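Local coordinates for putative periplasmic protein (Wolinella succinogenes, PDB 3KN3) that is a putative periplasmic binding protein that binds glutathione and may belong to a tungstate-type ABC uptake system, at residues A[115-120]-A[128-133]. Residues are numbered along the deposited sequence; the frame is centred on the assembly and turned at random.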
loop_
_atom_site.group_PDB
_atom_site.type_symbol
_atom_site.label_atom_id
_atom_site.label_comp_id
_atom_site.label_asym_id
_atom_site.label_seq_id
_atom_site.Cartn_x
_atom_site.Cartn_y
_atom_site.Cartn_z
ATOM N N VAL A 115 20.829 -3.217 -15.234
ATOM C CA VAL A 115 21.164 -2.444 -14.041
ATOM C C VAL A 115 20.716 -3.190 -12.779
ATOM O O VAL A 115 19.740 -3.944 -12.784
ATOM C CB VAL A 115 20.560 -1.023 -14.051
ATOM C CG1 VAL A 115 20.753 -0.379 -15.414
ATOM C CG2 VAL A 115 19.112 -1.087 -13.716
ATOM N N LYS A 116 21.446 -2.990 -11.700
ATOM C CA LYS A 116 21.169 -3.718 -10.481
ATOM C C LYS A 116 19.804 -3.323 -9.939
ATOM O O LYS A 116 19.502 -2.147 -9.770
ATOM C CB LYS A 116 22.272 -3.477 -9.440
ATOM C CG LYS A 116 22.043 -4.167 -8.117
ATOM C CD LYS A 116 22.336 -5.671 -8.174
ATOM C CE LYS A 116 23.751 -6.008 -8.663
ATOM N NZ LYS A 116 24.867 -5.396 -7.875
ATOM N N PHE A 117 18.978 -4.325 -9.679
ATOM C CA PHE A 117 17.705 -4.100 -9.050
ATOM C C PHE A 117 17.543 -5.000 -7.831
ATOM O O PHE A 117 17.635 -6.220 -7.929
ATOM C CB PHE A 117 16.557 -4.336 -10.033
ATOM C CG PHE A 117 15.227 -3.987 -9.462
ATOM C CD1 PHE A 117 14.669 -2.748 -9.689
ATOM C CD2 PHE A 117 14.561 -4.875 -8.628
ATOM C CE1 PHE A 117 13.446 -2.416 -9.136
ATOM C CE2 PHE A 117 13.346 -4.545 -8.072
ATOM C CZ PHE A 117 12.793 -3.310 -8.324
ATOM N N VAL A 118 17.261 -4.388 -6.688
ATOM C CA VAL A 118 17.121 -5.122 -5.441
ATOM C C VAL A 118 15.670 -5.346 -5.025
ATOM O O VAL A 118 14.929 -4.409 -4.767
ATOM C CB VAL A 118 17.856 -4.408 -4.297
ATOM C CG1 VAL A 118 17.809 -5.267 -3.020
ATOM C CG2 VAL A 118 19.297 -4.089 -4.716
ATOM N N SER A 119 15.285 -6.608 -4.934
ATOM C CA SER A 119 13.947 -6.973 -4.511
ATOM C C SER A 119 13.931 -7.286 -3.009
ATOM O O SER A 119 14.932 -7.759 -2.445
ATOM C CB SER A 119 13.480 -8.188 -5.315
ATOM O OG SER A 119 12.336 -8.781 -4.741
ATOM N N ARG A 120 12.793 -7.022 -2.368
ATOM C CA ARG A 120 12.605 -7.376 -0.963
ATOM C C ARG A 120 12.848 -8.865 -0.776
ATOM O O ARG A 120 13.432 -9.278 0.216
ATOM C CB ARG A 120 11.186 -7.024 -0.475
ATOM C CG ARG A 120 10.946 -5.549 -0.212
ATOM C CD ARG A 120 11.566 -5.086 1.084
ATOM N NE ARG A 120 10.968 -5.737 2.253
ATOM C CZ ARG A 120 9.914 -5.269 2.920
ATOM N NH1 ARG A 120 9.313 -4.145 2.545
ATOM N NH2 ARG A 120 9.454 -5.927 3.971
ATOM N N SER A 128 5.258 -8.428 -3.110
ATOM C CA SER A 128 4.305 -9.000 -4.059
ATOM C C SER A 128 3.783 -7.931 -5.016
ATOM O O SER A 128 3.398 -8.228 -6.142
ATOM C CB SER A 128 3.163 -9.711 -3.345
ATOM O OG SER A 128 2.541 -8.825 -2.444
ATOM N N LYS A 129 3.797 -6.684 -4.569
ATOM C CA LYS A 129 3.506 -5.565 -5.450
ATOM C C LYS A 129 4.578 -5.414 -6.519
ATOM O O LYS A 129 4.271 -5.284 -7.694
ATOM C CB LYS A 129 3.422 -4.268 -4.661
ATOM C CG LYS A 129 3.230 -3.061 -5.544
ATOM C CD LYS A 129 2.005 -3.231 -6.412
ATOM C CE LYS A 129 1.590 -1.906 -7.029
ATOM N NZ LYS A 129 0.306 -2.032 -7.750
ATOM N N GLU A 130 5.833 -5.423 -6.089
ATOM C CA GLU A 130 6.974 -5.296 -6.990
ATOM C C GLU A 130 7.002 -6.429 -8.006
ATOM O O GLU A 130 7.335 -6.213 -9.159
ATOM C CB GLU A 130 8.285 -5.259 -6.192
ATOM C CG GLU A 130 9.541 -5.340 -7.036
ATOM C CD GLU A 130 10.278 -6.641 -6.834
ATOM O OE1 GLU A 130 10.321 -7.102 -5.677
ATOM O OE2 GLU A 130 10.810 -7.198 -7.823
ATOM N N ARG A 131 6.651 -7.635 -7.569
ATOM C CA ARG A 131 6.508 -8.762 -8.483
ATOM C C ARG A 131 5.414 -8.490 -9.504
ATOM O O ARG A 131 5.579 -8.768 -10.685
ATOM C CB ARG A 131 6.233 -10.057 -7.711
ATOM C CG ARG A 131 7.459 -10.560 -6.957
ATOM C CD ARG A 131 7.145 -11.686 -5.980
ATOM N NE ARG A 131 6.707 -12.903 -6.651
ATOM C CZ ARG A 131 7.515 -13.711 -7.331
ATOM N NH1 ARG A 131 7.028 -14.802 -7.913
ATOM N NH2 ARG A 131 8.807 -13.423 -7.437
ATOM N N GLU A 132 4.294 -7.935 -9.050
ATOM C CA GLU A 132 3.215 -7.579 -9.961
ATOM C C GLU A 132 3.688 -6.578 -11.016
ATOM O O GLU A 132 3.353 -6.694 -12.195
ATOM C CB GLU A 132 2.022 -7.017 -9.192
ATOM C CG GLU A 132 0.729 -7.807 -9.375
ATOM C CD GLU A 132 0.105 -7.657 -10.770
ATOM O OE1 GLU A 132 -1.137 -7.504 -10.844
ATOM O OE2 GLU A 132 0.838 -7.696 -11.786
ATOM N N VAL A 133 4.475 -5.597 -10.597
ATOM C CA VAL A 133 4.960 -4.598 -11.540
ATOM C C VAL A 133 5.840 -5.186 -12.666
ATOM O O VAL A 133 5.684 -4.786 -13.830
ATOM C CB VAL A 133 5.677 -3.453 -10.813
ATOM C CG1 VAL A 133 6.207 -2.431 -11.812
ATOM C CG2 VAL A 133 4.726 -2.798 -9.795
HETATM O O HOH W 1 10.348 -5.813 -3.457
#
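Glu130, on helix 125-138, reaches across to strand 117-119 and sets its carboxylate against Ser119 and the ring of Phe117. The hydroxyl of Ser119 donates to the carboxylate, with OG of Ser119 2.8 Å from OE1 of Glu130; it arrives on the syn side, 21° out of the carboxylate plane. OE1 of Glu130 also accepts from a water, whose O lies 2.6 Å away. The O of that water accepts from N of Arg120 at 2.9 Å. One carboxylate oxygen thus ties the helix directly to Ser119 and through the water to Arg120. The second oxygen lies obliquely by the ring of Phe117, with OE2 of Glu130 3.7 Å from CE2 of Phe117 and the two planes 44° apart. Alongside it, CG of Glu130 packs 4.0 Å from CZ of Phe117. Because CG is anti to the backbone N (chi1 171°), the Glu130 chain extends off the helix toward the strand before bending at chi2. OE2 is satisfied by the hydroxyl of Tyr148 on the adjoining strand 148-150, so bonds at both oxygens hold the carboxylate's orientation, and these donors would be expected to stabilise its negative charge. A bond to the backbone N of Gly121 gives the Ser119 hydroxyl a second partner, just past the strand's end; Phe117 meets Trp134, one helical turn beyond Glu130, edge-to-face. Arg120, a glutathione-binding residue, leads away from Glu130: NE hydrogen-bonds O of Gln153 and NH2 forms a salt bridge with Asp122. The contact pins the first strand and the helix of a beta-alpha-beta unit completed by strand 148-150, with strand 117-119 between strands 148-150 and 168-172 and helix 155-164 packing on Val118, whose CB is directed away from 128-133.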